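Side-chain contact in ascorbate-specific PTS system EIIA component (Streptococcus pyogenes serotype M1, PDB 2OQT), which probably carries phosphate as the IIA component of a phosphotransferase system that takes up ascorbate and phosphorylates it during transport: residues L4-A7 and L8-N12. Sequence-based numbering, arbitrary orientation.
Unlike the reference sequence in segment 8-12: L8 (reference Phe).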
ATOM      1  N   LEU A   4       1.286  11.677  -0.503  1.00 71.81           N
ATOM      2  CA  LEU A   4       0.480  10.481  -0.743  1.00 70.01           C
ATOM      3  C   LEU A   4      -0.707  10.684  -1.669  1.00 69.43           C
ATOM      4  O   LEU A   4      -0.853   9.931  -2.623  1.00 69.91           O
ATOM      5  CB  LEU A   4       0.044   9.849   0.573  1.00 70.28           C
ATOM      6  CG  LEU A   4      -0.972   8.710   0.501  1.00 69.73           C
ATOM      7  CD1 LEU A   4      -0.385   7.486  -0.190  1.00 66.90           C
ATOM      8  CD2 LEU A   4      -1.471   8.381   1.902  1.00 69.92           C
ATOM      9  N   LYS A   5      -1.545  11.685  -1.400  1.00 68.35           N
ATOM     10  CA  LYS A   5      -2.639  12.072  -2.297  1.00 68.07           C
ATOM     11  C   LYS A   5      -2.166  12.288  -3.720  1.00 67.01           C
ATOM     12  O   LYS A   5      -2.710  11.721  -4.664  1.00 67.38           O
ATOM     13  CB  LYS A   5      -3.318  13.364  -1.810  1.00 68.75           C
ATOM     14  CG  LYS A   5      -4.861  13.331  -1.839  1.00 71.57           C
ATOM     15  CD  LYS A   5      -5.441  13.957  -3.110  1.00 75.77           C
ATOM     16  CE  LYS A   5      -5.720  15.458  -2.932  1.00 78.41           C
ATOM     17  NZ  LYS A   5      -6.795  15.700  -1.908  1.00 80.43           N
ATOM     18  N   GLN A   6      -1.135  13.096  -3.885  1.00 65.71           N
ATOM     19  CA  GLN A   6      -0.695  13.433  -5.211  1.00 64.24           C
ATOM     20  C   GLN A   6      -0.177  12.213  -5.908  1.00 64.02           C
ATOM     21  O   GLN A   6      -0.508  11.986  -7.068  1.00 64.21           O
ATOM     22  CB  GLN A   6       0.376  14.528  -5.185  1.00 64.34           C
ATOM     23  CG  GLN A   6       0.730  15.072  -6.580  1.00 64.38           C
ATOM     24  CD  GLN A   6      -0.523  15.531  -7.379  1.00 65.88           C
ATOM     25  OE1 GLN A   6      -1.448  16.180  -6.830  1.00 63.76           O
ATOM     26  NE2 GLN A   6      -0.562  15.167  -8.663  1.00 63.18           N
ATOM     27  N   ALA A   7       0.657  11.448  -5.198  1.00 63.82           N
ATOM     28  CA  ALA A   7       1.284  10.208  -5.719  1.00 63.56           C
ATOM     29  C   ALA A   7       0.240   9.237  -6.268  1.00 62.88           C
ATOM     30  O   ALA A   7       0.458   8.543  -7.266  1.00 62.79           O
ATOM     31  CB  ALA A   7       2.114   9.528  -4.621  1.00 63.15           C
ATOM     32  N   LEU A   8      -0.900   9.220  -5.589  1.00 62.81           N
ATOM     33  CA  LEU A   8      -1.980   8.289  -5.850  1.00 63.24           C
ATOM     34  C   LEU A   8      -2.730   8.698  -7.112  1.00 63.38           C
ATOM     35  O   LEU A   8      -3.263   7.847  -7.850  1.00 63.21           O
ATOM     36  CB  LEU A   8      -2.918   8.301  -4.656  1.00 62.87           C
ATOM     37  CG  LEU A   8      -3.139   7.156  -3.664  1.00 63.48           C
ATOM     38  CD1 LEU A   8      -2.108   6.007  -3.599  1.00 62.08           C
ATOM     39  CD2 LEU A   8      -3.418   7.770  -2.268  1.00 62.33           C
ATOM     40  N   ILE A   9      -2.747  10.010  -7.347  1.00 63.85           N
ATOM     41  CA  ILE A   9      -3.363  10.591  -8.529  1.00 63.90           C
ATOM     42  C   ILE A   9      -2.428  10.446  -9.711  1.00 64.47           C
ATOM     43  O   ILE A   9      -2.867  10.083 -10.809  1.00 64.89           O
ATOM     44  CB  ILE A   9      -3.698  12.092  -8.355  1.00 63.84           C
ATOM     45  CG1 ILE A   9      -4.845  12.308  -7.367  1.00 63.84           C
ATOM     46  CG2 ILE A   9      -4.078  12.685  -9.702  1.00 63.54           C
ATOM     47  CD1 ILE A   9      -4.918  13.750  -6.816  1.00 62.40           C
ATOM     48  N   ASP A  10      -1.148  10.738  -9.492  1.00 64.57           N
ATOM     49  CA  ASP A  10      -0.170  10.708 -10.565  1.00 66.07           C
ATOM     50  C   ASP A  10       0.013   9.337 -11.180  1.00 65.38           C
ATOM     51  O   ASP A  10       0.546   9.177 -12.298  1.00 66.55           O
ATOM     52  CB  ASP A  10       1.152  11.239 -10.062  1.00 66.93           C
ATOM     53  CG  ASP A  10       1.078  12.713  -9.750  1.00 72.34           C
ATOM     54  OD1 ASP A  10       0.127  13.388 -10.266  1.00 75.83           O
ATOM     55  OD2 ASP A  10       1.961  13.199  -8.993  1.00 77.93           O
ATOM     56  N   ASN A  11      -0.448   8.345 -10.439  1.00 64.63           N
ATOM     57  CA  ASN A  11      -0.223   6.967 -10.762  1.00 63.09           C
ATOM     58  C   ASN A  11      -1.534   6.303 -11.008  1.00 62.75           C
ATOM     59  O   ASN A  11      -1.560   5.176 -11.529  1.00 62.66           O
ATOM     60  CB  ASN A  11       0.523   6.315  -9.606  1.00 62.36           C
ATOM     61  CG  ASN A  11       1.979   6.621  -9.654  1.00 61.98           C
ATOM     62  OD1 ASN A  11       2.697   6.019 -10.458  1.00 64.19           O
ATOM     63  ND2 ASN A  11       2.428   7.603  -8.869  1.00 57.00           N
ATOM     64  N   ASN A  12      -2.611   7.010 -10.609  1.00 61.72           N
ATOM     65  CA  ASN A  12      -3.972   6.507 -10.689  1.00 60.72           C
ATOM     66  C   ASN A  12      -4.034   5.179 -10.025  1.00 60.35           C
ATOM     67  O   ASN A  12      -4.422   4.198 -10.645  1.00 60.92           O
ATOM     68  CB  ASN A  12      -4.410   6.365 -12.146  1.00 61.13           C
ATOM     69  CG  ASN A  12      -5.097   7.602 -12.659  1.00 59.80           C
ATOM     70  OD1 ASN A  12      -5.794   7.547 -13.661  1.00 61.45           O
ATOM     71  ND2 ASN A  12      -4.921   8.720 -11.965  1.00 57.37           N
TER
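N11 reaches back to A7 at the C-terminal end of the short helix 4-10, which a Schellman motif closes. Its ND2 meets A7 O at 2.7 Å, in the carbonyl plane and on a lone pair. The bond is nearly straight, with an N-H...O angle of 166°, and the acceptor lies almost in the N11 amide plane. With chi1 at -80°, CG stands beside the backbone N, which turns the amide back along the helix. One turn earlier, on the buried face, L4 CD1 packs against L8 CD2 at 3.7 Å. K5 and I9 run side by side, K5 CD 3.7 Å from I9 CD1. On the exposed face, Q6 NE2 lies 2.5 Å from D10 OD1, too close and too bent (128° at the hydrogen) for the bond to be taken as certain.

Further out, F81 of strand 80-86 touches L4, A7 and L8, while L143 of helix 139-149 touches K5 and L8; K5 NZ forms a salt bridge with E147. N11 OD1 accepts from R78 NH2 and also bonds S37 OG, so both ends of the buried amide are engaged. N12, with positive phi, is the C-prime residue: S13 N bonds to L8 O, and inside that bond N12 N reaches I9 O weakly at 3.1 Å.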